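Local coordinates for protein single-stranded-DNA-specific exonuclease RecJ (Thermus thermophilus, PDB 2ZXR) that degrades single-stranded DNA exonucleolytically in the 5' to 3' direction, using divalent metal ions, and shows no detectable activity on single-stranded RNA, at residues 333-338 and 402-407; 355-360 and 421-426; 373-378 and 416-421. All blocks are in the same frame, centred on the assembly; numbering follows the deposited sequence.

How the contacts relate
Contacts 1 and 2 reach neighbouring strands of the mixed sheet of the DHHA1 region, 332-335 and 359-363, while contact 3 joins the loop before helix 377-383 to the end of helix 407-419. Contact 1 and contact 3 meet opposite ends of helix 407-419, with centres about 20 Å apart and no touch. Contact 1, at the edge strand 332-335, is partly buried and rests on an aromatic face. Contacts 2 and 3 are buried, lie with centres about 8 Å apart, and share F421; P358 of one packs on I375 of the other. Their chemistry differs all the same: contact 2 joins arginine to aspartate, whereas contact 3 is largely apolar with one bridging water.

Contact 1 (333-338 and 402-407)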
ATOM      1  N   VAL A 333       6.539  25.705  -4.115  1.00 25.52           N
ATOM      2  CA  VAL A 333       6.410  26.536  -2.931  1.00 24.59           C
ATOM      3  C   VAL A 333       5.395  27.606  -3.229  1.00 25.45           C
ATOM      4  O   VAL A 333       5.624  28.496  -4.039  1.00 25.74           O
ATOM      5  CB  VAL A 333       7.795  27.153  -2.549  1.00 23.61           C
ATOM      6  CG1 VAL A 333       7.744  27.786  -1.151  1.00 22.39           C
ATOM      7  CG2 VAL A 333       8.859  26.073  -2.591  1.00 20.00           C
ATOM      8  N   LEU A 334       4.254  27.516  -2.568  1.00 26.55           N
ATOM      9  CA  LEU A 334       3.189  28.462  -2.826  1.00 27.47           C
ATOM     10  C   LEU A 334       2.679  29.129  -1.570  1.00 27.43           C
ATOM     11  O   LEU A 334       2.720  28.565  -0.476  1.00 26.74           O
ATOM     12  CB  LEU A 334       2.056  27.744  -3.560  1.00 27.40           C
ATOM     13  CG  LEU A 334       2.589  26.928  -4.749  1.00 28.62           C
ATOM     14  CD1 LEU A 334       1.513  25.954  -5.263  1.00 29.79           C
ATOM     15  CD2 LEU A 334       3.028  27.888  -5.855  1.00 28.30           C
ATOM     16  N   LEU A 335       2.196  30.346  -1.766  1.00 27.25           N
ATOM     17  CA  LEU A 335       1.675  31.185  -0.714  1.00 27.07           C
ATOM     18  C   LEU A 335       0.224  31.478  -1.022  1.00 27.24           C
ATOM     19  O   LEU A 335      -0.105  31.836  -2.146  1.00 27.44           O
ATOM     20  CB  LEU A 335       2.450  32.515  -0.684  1.00 26.03           C
ATOM     21  CG  LEU A 335       1.921  33.617   0.236  1.00 26.88           C
ATOM     22  CD1 LEU A 335       2.078  33.184   1.711  1.00 26.11           C
ATOM     23  CD2 LEU A 335       2.704  34.931  -0.009  1.00 26.59           C
ATOM     24  N   ASP A 336      -0.639  31.325  -0.027  1.00 27.27           N
ATOM     25  CA  ASP A 336      -2.051  31.623  -0.186  1.00 28.72           C
ATOM     26  C   ASP A 336      -2.436  32.321   1.113  1.00 29.19           C
ATOM     27  O   ASP A 336      -2.941  31.698   2.057  1.00 28.58           O
ATOM     28  CB  ASP A 336      -2.858  30.341  -0.409  1.00 30.10           C
ATOM     29  CG  ASP A 336      -4.327  30.615  -0.615  1.00 30.75           C
ATOM     30  OD1 ASP A 336      -4.690  31.796  -0.804  1.00 31.38           O
ATOM     31  OD2 ASP A 336      -5.121  29.659  -0.583  1.00 32.00           O
ATOM     32  N   PRO A 337      -2.186  33.641   1.169  1.00 29.64           N
ATOM     33  CA  PRO A 337      -2.442  34.527   2.304  1.00 30.67           C
ATOM     34  C   PRO A 337      -3.652  34.221   3.167  1.00 31.25           C
ATOM     35  O   PRO A 337      -3.533  34.137   4.383  1.00 31.59           O
ATOM     36  CB  PRO A 337      -2.541  35.901   1.651  1.00 31.00           C
ATOM     37  CG  PRO A 337      -1.577  35.783   0.504  1.00 30.95           C
ATOM     38  CD  PRO A 337      -1.983  34.441  -0.055  1.00 29.63           C
ATOM     39  N   GLU A 338      -4.814  34.062   2.541  1.00 31.52           N
ATOM     40  CA  GLU A 338      -6.029  33.810   3.295  1.00 32.11           C
ATOM     41  C   GLU A 338      -6.488  32.354   3.303  1.00 31.28           C
ATOM     42  O   GLU A 338      -7.624  32.074   3.679  1.00 30.68           O
ATOM     43  CB  GLU A 338      -7.157  34.689   2.764  1.00 34.70           C
ATOM     44  CG  GLU A 338      -6.964  36.181   3.011  1.00 39.30           C
ATOM     45  CD  GLU A 338      -6.734  36.520   4.475  1.00 41.66           C
ATOM     46  OE1 GLU A 338      -7.599  36.182   5.326  1.00 42.50           O
ATOM     47  OE2 GLU A 338      -5.678  37.131   4.774  1.00 43.16           O
ATOM     48  N   MET A 402       5.777  31.059  10.104  1.00 26.83           N
ATOM     49  CA  MET A 402       6.721  31.996   9.526  1.00 27.59           C
ATOM     50  C   MET A 402       6.035  33.282   9.075  1.00 28.64           C
ATOM     51  O   MET A 402       4.872  33.278   8.655  1.00 28.08           O
ATOM     52  CB  MET A 402       7.391  31.342   8.314  1.00 29.04           C
ATOM     53  CG  MET A 402       8.188  32.276   7.421  1.00 30.29           C
ATOM     54  SD  MET A 402       8.828  31.462   5.913  1.00 32.73           S
ATOM     55  CE  MET A 402       7.484  31.747   4.775  1.00 30.72           C
ATOM     56  N   ASP A 403       6.763  34.390   9.157  1.00 27.92           N
ATOM     57  CA  ASP A 403       6.217  35.663   8.734  1.00 26.93           C
ATOM     58  C   ASP A 403       6.141  35.571   7.211  1.00 26.41           C
ATOM     59  O   ASP A 403       7.150  35.322   6.551  1.00 24.94           O
ATOM     60  CB  ASP A 403       7.153  36.794   9.168  1.00 27.12           C
ATOM     61  CG  ASP A 403       6.549  38.155   8.934  1.00 28.01           C
ATOM     62  OD1 ASP A 403       6.240  38.473   7.774  1.00 27.65           O
ATOM     63  OD2 ASP A 403       6.381  38.904   9.910  1.00 28.49           O
ATOM     64  N   GLU A 404       4.950  35.749   6.647  1.00 26.26           N
ATOM     65  CA  GLU A 404       4.814  35.655   5.194  1.00 26.56           C
ATOM     66  C   GLU A 404       5.700  36.622   4.407  1.00 26.92           C
ATOM     67  O   GLU A 404       5.926  36.432   3.207  1.00 28.58           O
ATOM     68  CB  GLU A 404       3.350  35.835   4.789  1.00 26.41           C
ATOM     69  CG  GLU A 404       2.447  34.751   5.347  1.00 27.00           C
ATOM     70  CD  GLU A 404       0.992  34.875   4.871  1.00 29.36           C
ATOM     71  OE1 GLU A 404       0.628  35.932   4.313  1.00 28.76           O
ATOM     72  OE2 GLU A 404       0.213  33.914   5.060  1.00 29.23           O
ATOM     73  N   ALA A 405       6.225  37.649   5.066  1.00 26.58           N
ATOM     74  CA  ALA A 405       7.077  38.625   4.366  1.00 25.79           C
ATOM     75  C   ALA A 405       8.371  37.962   3.927  1.00 24.69           C
ATOM     76  O   ALA A 405       9.006  38.394   2.979  1.00 24.72           O
ATOM     77  CB  ALA A 405       7.386  39.839   5.281  1.00 25.27           C
ATOM     78  N   LEU A 406       8.736  36.890   4.619  1.00 24.38           N
ATOM     79  CA  LEU A 406       9.957  36.152   4.315  1.00 24.88           C
ATOM     80  C   LEU A 406       9.741  35.030   3.283  1.00 25.56           C
ATOM     81  O   LEU A 406      10.659  34.250   3.013  1.00 25.33           O
ATOM     82  CB  LEU A 406      10.509  35.545   5.605  1.00 25.00           C
ATOM     83  CG  LEU A 406      10.991  36.560   6.643  1.00 25.51           C
ATOM     84  CD1 LEU A 406      11.427  35.844   7.921  1.00 23.59           C
ATOM     85  CD2 LEU A 406      12.150  37.386   6.015  1.00 23.55           C
ATOM     86  N   PHE A 407       8.540  34.952   2.711  1.00 25.21           N
ATOM     87  CA  PHE A 407       8.242  33.898   1.741  1.00 25.44           C
ATOM     88  C   PHE A 407       9.200  33.812   0.543  1.00 26.17           C
ATOM     89  O   PHE A 407       9.707  32.730   0.225  1.00 25.35           O
ATOM     90  CB  PHE A 407       6.794  34.035   1.237  1.00 24.84           C
ATOM     91  CG  PHE A 407       6.376  32.942   0.288  1.00 25.01           C
ATOM     92  CD1 PHE A 407       6.062  31.663   0.766  1.00 25.13           C
ATOM     93  CD2 PHE A 407       6.315  33.183  -1.087  1.00 24.11           C
ATOM     94  CE1 PHE A 407       5.687  30.626  -0.127  1.00 24.90           C
ATOM     95  CE2 PHE A 407       5.945  32.161  -1.992  1.00 24.84           C
ATOM     96  CZ  PHE A 407       5.628  30.873  -1.507  1.00 23.82           C
TER
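L335 and F407 form a CH-pi contact where the edge strand 332-335 of the DHHA1-region sheet meets the start of helix 407-419. L335 CB stands 3.6 Å from the centroid of the F407 ring and 9° off its normal, so the methylene sits almost centrally over one face. A chi1 of -177° carries the F407 ring away from its own backbone N and out to the strand, and CZ reaches the backbone there, 3.4 Å from L334 C. The carbonyl oxygen of V333 lies at the ring edge, near its plane. Beside it V333 CG1 packs on F407 CE1 at 3.7 Å.

Just ahead of the helix, D403 OD1 accepts from A405 N at 2.8 Å and closes an Asx turn; a 3-10 segment, 404-406, leads on to L406 at the N-cap. In this mixed five-stranded sheet the neighbouring strand 359-363 contributes V362, which touches L335, E404 and F407 alike.

Nearer the surface, E404 extends beyond CG and lays its carboxylate against leucine: L335 CD1 is 3.7 Å from E404 CD. The polar end is held by G365, whose backbone N donates to E404 OE2, and P337 makes a looser approach, its CB 4.1 Å from E404 OE1.

Contact 2 (355-360 and 421-426); sequences TLRPVF and FPDPVR
R357 and D423 form a salt bridge between the turn that follows helix 341-355 and the loop that leads into strand 426-433. R357 NH1 donates to D423 OD2 over 3.1 Å, and the N-H...O angle of 174° makes the bond nearly straight. The oxygen lies in the guanidinium plane, yet the donor arrives from above the carboxylate, 78° out of its plane. The two flat groups are nearly perpendicular, which favours one nitrogen over a paired, two-bond grip, and R357 NH2 remains 3.7 Å from D423 OD1. A bend at chi2 (-66°) turns the arginine chain so that its end approaches the loop. Outside the pair, R357 NH2 has a long, weak ion pair with E328, and D423 OD2 another with K330.

P424 packs beside the bridge, its CD 3.6 Å from R357 NH1 and its CB 3.8 Å from L356 O. That carbonyl accepts from R4 NH1, which also bonds to P424 O, while R4 NH2 serves T355 O; one arginine thus satisfies acceptors in both segments. It also places like charge close to R357 NE, which the nearby carboxylates may partly offset. On the apolar side L356 CD2 meets R426 CB at 3.9 Å, the two side chains crossing at about a right angle.

L356, with positive phi, is where the chain leaves helix 341-355. That helix links the parallel neighbours 332-335 and 359-363 in a beta-alpha-beta crossover, whose helix-to-strand turn packs here on the loop leading into strand 426-433, the second strand of the mixed eight-stranded sheet.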
ATOM      1  N   THR A 355       2.164  15.958  -9.142  1.00 32.09           N
ATOM      2  CA  THR A 355       3.456  16.497  -9.512  1.00 32.45           C
ATOM      3  C   THR A 355       4.727  15.676  -9.212  1.00 32.60           C
ATOM      4  O   THR A 355       5.764  15.835  -9.876  1.00 32.92           O
ATOM      5  CB  THR A 355       3.507  17.875  -8.807  1.00 32.90           C
ATOM      6  OG1 THR A 355       3.510  18.922  -9.777  1.00 35.13           O
ATOM      7  CG2 THR A 355       4.646  17.950  -7.848  1.00 31.77           C
ATOM      8  N   LEU A 356       4.658  14.815  -8.210  1.00 31.83           N
ATOM      9  CA  LEU A 356       5.824  14.031  -7.813  1.00 31.82           C
ATOM     10  C   LEU A 356       6.974  14.963  -7.399  1.00 31.11           C
ATOM     11  O   LEU A 356       8.129  14.751  -7.769  1.00 30.94           O
ATOM     12  CB  LEU A 356       6.261  13.121  -8.962  1.00 32.29           C
ATOM     13  CG  LEU A 356       6.071  11.611  -8.742  1.00 33.03           C
ATOM     14  CD1 LEU A 356       4.801  11.307  -7.937  1.00 30.88           C
ATOM     15  CD2 LEU A 356       6.053  10.928 -10.096  1.00 30.93           C
ATOM     16  N   ARG A 357       6.637  16.001  -6.633  1.00 29.95           N
ATOM     17  CA  ARG A 357       7.615  16.971  -6.141  1.00 28.19           C
ATOM     18  C   ARG A 357       7.283  17.358  -4.697  1.00 27.58           C
ATOM     19  O   ARG A 357       6.130  17.301  -4.272  1.00 26.16           O
ATOM     20  CB  ARG A 357       7.584  18.250  -6.976  1.00 28.16           C
ATOM     21  CG  ARG A 357       7.975  18.117  -8.424  1.00 29.41           C
ATOM     22  CD  ARG A 357       9.421  17.755  -8.558  1.00 30.15           C
ATOM     23  NE  ARG A 357       9.794  17.679  -9.962  1.00 34.41           N
ATOM     24  CZ  ARG A 357      11.018  17.403 -10.392  1.00 34.38           C
ATOM     25  NH1 ARG A 357      11.990  17.182  -9.516  1.00 34.43           N
ATOM     26  NH2 ARG A 357      11.257  17.330 -11.694  1.00 35.42           N
ATOM     27  N   PRO A 358       8.299  17.760  -3.924  1.00 26.92           N
ATOM     28  CA  PRO A 358       8.056  18.160  -2.538  1.00 25.83           C
ATOM     29  C   PRO A 358       7.146  19.397  -2.625  1.00 25.64           C
ATOM     30  O   PRO A 358       7.264  20.189  -3.576  1.00 24.99           O
ATOM     31  CB  PRO A 358       9.454  18.510  -2.028  1.00 27.17           C
ATOM     32  CG  PRO A 358      10.373  17.713  -2.907  1.00 27.87           C
ATOM     33  CD  PRO A 358       9.733  17.817  -4.261  1.00 27.48           C
ATOM     34  N   VAL A 359       6.226  19.563  -1.679  1.00 23.99           N
ATOM     35  CA  VAL A 359       5.348  20.722  -1.724  1.00 23.19           C
ATOM     36  C   VAL A 359       5.353  21.416  -0.382  1.00 23.40           C
ATOM     37  O   VAL A 359       5.285  20.778   0.678  1.00 22.77           O
ATOM     38  CB  VAL A 359       3.895  20.330  -2.136  1.00 24.17           C
ATOM     39  CG1 VAL A 359       2.955  21.554  -2.088  1.00 23.24           C
ATOM     40  CG2 VAL A 359       3.910  19.773  -3.554  1.00 23.70           C
ATOM     41  N   PHE A 360       5.492  22.739  -0.453  1.00 22.93           N
ATOM     42  CA  PHE A 360       5.521  23.630   0.693  1.00 21.11           C
ATOM     43  C   PHE A 360       4.419  24.662   0.448  1.00 21.47           C
ATOM     44  O   PHE A 360       4.419  25.342  -0.579  1.00 21.56           O
ATOM     45  CB  PHE A 360       6.859  24.387   0.775  1.00 20.97           C
ATOM     46  CG  PHE A 360       8.066  23.503   0.874  1.00 18.67           C
ATOM     47  CD1 PHE A 360       8.460  22.708  -0.207  1.00 18.77           C
ATOM     48  CD2 PHE A 360       8.787  23.441   2.052  1.00 16.99           C
ATOM     49  CE1 PHE A 360       9.565  21.852  -0.106  1.00 16.79           C
ATOM     50  CE2 PHE A 360       9.881  22.594   2.166  1.00 19.04           C
ATOM     51  CZ  PHE A 360      10.270  21.796   1.085  1.00 18.42           C
ATOM     52  N   PHE A 421      19.371  17.389  -4.742  1.00 38.08           N
ATOM     53  CA  PHE A 421      19.042  15.980  -4.861  1.00 37.12           C
ATOM     54  C   PHE A 421      18.498  15.556  -6.206  1.00 36.60           C
ATOM     55  O   PHE A 421      18.025  16.377  -6.994  1.00 36.92           O
ATOM     56  CB  PHE A 421      18.042  15.569  -3.777  1.00 36.41           C
ATOM     57  CG  PHE A 421      18.494  15.885  -2.391  1.00 36.37           C
ATOM     58  CD1 PHE A 421      18.477  17.190  -1.923  1.00 36.69           C
ATOM     59  CD2 PHE A 421      18.947  14.883  -1.552  1.00 37.11           C
ATOM     60  CE1 PHE A 421      18.906  17.497  -0.634  1.00 37.29           C
ATOM     61  CE2 PHE A 421      19.380  15.178  -0.256  1.00 37.85           C
ATOM     62  CZ  PHE A 421      19.357  16.496   0.199  1.00 37.41           C
ATOM     63  N   PRO A 422      18.606  14.254  -6.509  1.00 36.36           N
ATOM     64  CA  PRO A 422      18.088  13.759  -7.784  1.00 36.62           C
ATOM     65  C   PRO A 422      16.573  13.889  -7.769  1.00 37.10           C
ATOM     66  O   PRO A 422      15.969  14.001  -6.698  1.00 37.09           O
ATOM     67  CB  PRO A 422      18.563  12.304  -7.821  1.00 37.09           C
ATOM     68  CG  PRO A 422      18.922  11.978  -6.386  1.00 36.94           C
ATOM     69  CD  PRO A 422      19.481  13.262  -5.865  1.00 36.07           C
ATOM     70  N   ASP A 423      15.958  13.913  -8.942  1.00 37.14           N
ATOM     71  CA  ASP A 423      14.502  14.022  -9.011  1.00 37.84           C
ATOM     72  C   ASP A 423      13.830  12.821  -8.356  1.00 37.50           C
ATOM     73  O   ASP A 423      14.350  11.702  -8.398  1.00 36.81           O
ATOM     74  CB  ASP A 423      14.040  14.103 -10.462  1.00 38.72           C
ATOM     75  CG  ASP A 423      14.438  15.403 -11.120  1.00 40.57           C
ATOM     76  OD1 ASP A 423      14.368  15.479 -12.368  1.00 40.55           O
ATOM     77  OD2 ASP A 423      14.805  16.345 -10.380  1.00 40.47           O
ATOM     78  N   PRO A 424      12.677  13.046  -7.708  1.00 37.58           N
ATOM     79  CA  PRO A 424      11.990  11.907  -7.076  1.00 37.55           C
ATOM     80  C   PRO A 424      11.416  11.022  -8.195  1.00 38.00           C
ATOM     81  O   PRO A 424      11.076  11.528  -9.265  1.00 37.05           O
ATOM     82  CB  PRO A 424      10.870  12.575  -6.266  1.00 36.97           C
ATOM     83  CG  PRO A 424      11.440  13.961  -5.958  1.00 36.39           C
ATOM     84  CD  PRO A 424      12.099  14.333  -7.270  1.00 35.84           C
ATOM     85  N   VAL A 425      11.314   9.717  -7.943  1.00 39.42           N
ATOM     86  CA  VAL A 425      10.740   8.770  -8.905  1.00 40.50           C
ATOM     87  C   VAL A 425       9.697   7.897  -8.207  1.00 41.86           C
ATOM     88  O   VAL A 425       9.840   7.575  -7.029  1.00 42.88           O
ATOM     89  CB  VAL A 425      11.820   7.832  -9.522  1.00 40.59           C
ATOM     90  CG1 VAL A 425      12.787   8.645 -10.357  1.00 39.07           C
ATOM     91  CG2 VAL A 425      12.558   7.063  -8.407  1.00 38.43           C
ATOM     92  N   ARG A 426       8.648   7.521  -8.935  1.00 42.86           N
ATOM     93  CA  ARG A 426       7.583   6.681  -8.383  1.00 43.27           C
ATOM     94  C   ARG A 426       7.750   5.261  -8.920  1.00 42.38           C
ATOM     95  O   ARG A 426       8.068   5.062 -10.094  1.00 42.28           O
ATOM     96  CB  ARG A 426       6.199   7.239  -8.779  1.00 44.64           C
ATOM     97  CG  ARG A 426       5.008   6.385  -8.333  1.00 46.71           C
ATOM     98  CD  ARG A 426       3.694   7.187  -8.190  1.00 48.79           C
ATOM     99  NE  ARG A 426       3.091   7.606  -9.461  1.00 50.83           N
ATOM    100  CZ  ARG A 426       2.420   6.802 -10.293  1.00 52.06           C
ATOM    101  NH1 ARG A 426       1.914   7.287 -11.427  1.00 51.89           N
ATOM    102  NH2 ARG A 426       2.243   5.513  -9.994  1.00 52.04           N
TER

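Contact 3 (373-378 and 416-421)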
ATOM      1  N   ALA A 373      10.539  10.812  -1.868  1.00 31.37           N
ATOM      2  CA  ALA A 373      11.800  10.446  -2.502  1.00 32.78           C
ATOM      3  C   ALA A 373      13.039  10.671  -1.700  1.00 34.77           C
ATOM      4  O   ALA A 373      13.106  10.231  -0.539  1.00 38.00           O
ATOM      5  CB  ALA A 373      11.889  11.163  -3.798  1.00 30.13           C
ATOM      6  N   PRO A 374      14.063  11.328  -2.288  1.00 34.09           N
ATOM      7  CA  PRO A 374      15.185  11.463  -1.369  1.00 34.19           C
ATOM      8  C   PRO A 374      15.128  12.808  -0.666  1.00 34.20           C
ATOM      9  O   PRO A 374      16.109  13.243  -0.080  1.00 35.01           O
ATOM     10  CB  PRO A 374      16.384  11.349  -2.292  1.00 34.25           C
ATOM     11  CG  PRO A 374      15.924  12.126  -3.492  1.00 34.39           C
ATOM     12  CD  PRO A 374      14.500  11.617  -3.674  1.00 34.62           C
ATOM     13  N   ILE A 375      13.989  13.489  -0.728  1.00 33.18           N
ATOM     14  CA  ILE A 375      13.942  14.782  -0.063  1.00 31.51           C
ATOM     15  C   ILE A 375      13.145  14.770   1.207  1.00 30.87           C
ATOM     16  O   ILE A 375      11.930  14.562   1.203  1.00 30.48           O
ATOM     17  CB  ILE A 375      13.398  15.873  -0.967  1.00 31.64           C
ATOM     18  CG1 ILE A 375      14.234  15.932  -2.241  1.00 30.80           C
ATOM     19  CG2 ILE A 375      13.450  17.219  -0.234  1.00 31.13           C
ATOM     20  CD1 ILE A 375      13.726  16.930  -3.209  1.00 33.66           C
ATOM     21  N   SER A 376      13.864  15.013   2.294  1.00 29.48           N
ATOM     22  CA  SER A 376      13.300  15.060   3.623  1.00 28.27           C
ATOM     23  C   SER A 376      12.637  16.410   3.903  1.00 28.10           C
ATOM     24  O   SER A 376      13.266  17.480   3.781  1.00 27.48           O
ATOM     25  CB  SER A 376      14.396  14.791   4.653  1.00 26.70           C
ATOM     26  OG  SER A 376      13.919  15.047   5.960  1.00 27.03           O
ATOM     27  N   ALA A 377      11.363  16.334   4.282  1.00 27.03           N
ATOM     28  CA  ALA A 377      10.562  17.498   4.594  1.00 27.58           C
ATOM     29  C   ALA A 377      11.194  18.353   5.689  1.00 28.46           C
ATOM     30  O   ALA A 377      11.487  19.540   5.475  1.00 27.37           O
ATOM     31  CB  ALA A 377       9.150  17.063   5.024  1.00 26.31           C
ATOM     32  N   VAL A 378      11.425  17.740   6.847  1.00 28.12           N
ATOM     33  CA  VAL A 378      11.967  18.472   7.966  1.00 29.26           C
ATOM     34  C   VAL A 378      13.399  18.958   7.760  1.00 30.36           C
ATOM     35  O   VAL A 378      13.779  19.996   8.301  1.00 31.13           O
ATOM     36  CB  VAL A 378      11.820  17.650   9.286  1.00 28.98           C
ATOM     37  CG1 VAL A 378      12.720  16.402   9.277  1.00 28.37           C
ATOM     38  CG2 VAL A 378      12.120  18.530  10.471  1.00 28.90           C
ATOM     39  N   ALA A 416      16.593  25.545  -3.494  1.00 34.69           N
ATOM     40  CA  ALA A 416      18.015  25.241  -3.587  1.00 35.43           C
ATOM     41  C   ALA A 416      18.322  23.972  -2.840  1.00 35.25           C
ATOM     42  O   ALA A 416      19.178  23.201  -3.249  1.00 35.82           O
ATOM     43  CB  ALA A 416      18.864  26.401  -3.023  1.00 36.24           C
ATOM     44  N   TYR A 417      17.641  23.759  -1.728  1.00 35.52           N
ATOM     45  CA  TYR A 417      17.852  22.540  -0.973  1.00 35.49           C
ATOM     46  C   TYR A 417      17.456  21.348  -1.866  1.00 36.20           C
ATOM     47  O   TYR A 417      18.212  20.379  -1.997  1.00 36.20           O
ATOM     48  CB  TYR A 417      16.996  22.533   0.293  1.00 34.76           C
ATOM     49  CG  TYR A 417      17.130  21.256   1.069  1.00 34.25           C
ATOM     50  CD1 TYR A 417      18.306  20.959   1.758  1.00 34.17           C
ATOM     51  CD2 TYR A 417      16.117  20.301   1.047  1.00 33.89           C
ATOM     52  CE1 TYR A 417      18.470  19.732   2.396  1.00 32.77           C
ATOM     53  CE2 TYR A 417      16.268  19.071   1.682  1.00 33.09           C
ATOM     54  CZ  TYR A 417      17.446  18.789   2.343  1.00 33.21           C
ATOM     55  OH  TYR A 417      17.626  17.546   2.902  1.00 32.31           O
ATOM     56  N   ALA A 418      16.287  21.438  -2.496  1.00 36.39           N
ATOM     57  CA  ALA A 418      15.783  20.358  -3.353  1.00 37.24           C
ATOM     58  C   ALA A 418      16.662  20.116  -4.573  1.00 37.91           C
ATOM     59  O   ALA A 418      16.761  18.981  -5.062  1.00 37.25           O
ATOM     60  CB  ALA A 418      14.337  20.660  -3.802  1.00 36.37           C
ATOM     61  N   ALA A 419      17.286  21.188  -5.065  1.00 37.93           N
ATOM     62  CA  ALA A 419      18.165  21.109  -6.224  1.00 38.66           C
ATOM     63  C   ALA A 419      19.397  20.244  -5.953  1.00 38.48           C
ATOM     64  O   ALA A 419      20.018  19.751  -6.878  1.00 38.56           O
ATOM     65  CB  ALA A 419      18.596  22.514  -6.650  1.00 39.99           C
ATOM     66  N   ARG A 420      19.742  20.064  -4.686  1.00 38.57           N
ATOM     67  CA  ARG A 420      20.891  19.248  -4.307  1.00 39.66           C
ATOM     68  C   ARG A 420      20.618  17.750  -4.449  1.00 39.60           C
ATOM     69  O   ARG A 420      21.529  16.926  -4.305  1.00 39.75           O
ATOM     70  CB  ARG A 420      21.289  19.558  -2.859  1.00 40.77           C
ATOM     71  CG  ARG A 420      21.945  20.931  -2.699  1.00 42.42           C
ATOM     72  CD  ARG A 420      21.879  21.459  -1.268  1.00 44.46           C
ATOM     73  NE  ARG A 420      22.166  20.440  -0.258  1.00 47.14           N
ATOM     74  CZ  ARG A 420      22.219  20.678   1.054  1.00 48.39           C
ATOM     75  NH1 ARG A 420      22.014  21.910   1.514  1.00 49.04           N
ATOM     76  NH2 ARG A 420      22.458  19.685   1.912  1.00 48.82           N
ATOM     77  N   PHE A 421      19.371  17.389  -4.742  1.00 38.08           N
ATOM     78  CA  PHE A 421      19.042  15.980  -4.861  1.00 37.12           C
ATOM     79  C   PHE A 421      18.498  15.556  -6.206  1.00 36.60           C
ATOM     80  O   PHE A 421      18.025  16.377  -6.994  1.00 36.92           O
ATOM     81  CB  PHE A 421      18.042  15.569  -3.777  1.00 36.41           C
ATOM     82  CG  PHE A 421      18.494  15.885  -2.391  1.00 36.37           C
ATOM     83  CD1 PHE A 421      18.477  17.190  -1.923  1.00 36.69           C
ATOM     84  CD2 PHE A 421      18.947  14.883  -1.552  1.00 37.11           C
ATOM     85  CE1 PHE A 421      18.906  17.497  -0.634  1.00 37.29           C
ATOM     86  CE2 PHE A 421      19.380  15.178  -0.256  1.00 37.85           C
ATOM     87  CZ  PHE A 421      19.357  16.496   0.199  1.00 37.41           C
TER
HETATM   88  O   HOH W   1      16.799  15.130   2.238  1.00 34.55           O
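I375 packs against the C-terminal part of helix 407-419 and the residue F421 beyond it, forming the close apolar side of a buried contact. Its branches divide the work. CD1 reaches A418 CB at 3.8 Å, CG2 meets Y417 CE2 at 3.9 Å at the edge of the tyrosine ring, near its plane, and CG1 lies 4.1 Å from F421 CB. A chi1 of -56° sets CG1 beside the backbone N and leaves CG2 anti to that nitrogen, while an extended chi2 (177°) carries CD1 on to the alanine. Small A418 lets the isoleucine tip come near the helix backbone. Within 416-421, F421 CE1 stands over one face of Y417, 3.6 Å above the plane and offset toward the rim.

The contact brings the start of helix 377-383 beside the C-terminal part of helix 407-419, both in the DHHA1 region. S376 is the N-cap of the former, its OG making a weak hydrogen bond to E379 N, and the Y417 side chain reaches across to E379, A380 and S383 of that helix.

The other side is more polar and only in part looser. P374 is exposed, and its CG approaches F421 CB only to 4.1 Å. Its carbonyl, by contrast, makes the shortest approach between the two segments: P374 O lies 3.6 Å from F421 CD2, oblique to the phenyl ring. A water knits this margin: it donates to P374 O, accepts from S376 N at 2.9 Å and hydrogen-bonds to Y417 OH at 2.6 Å.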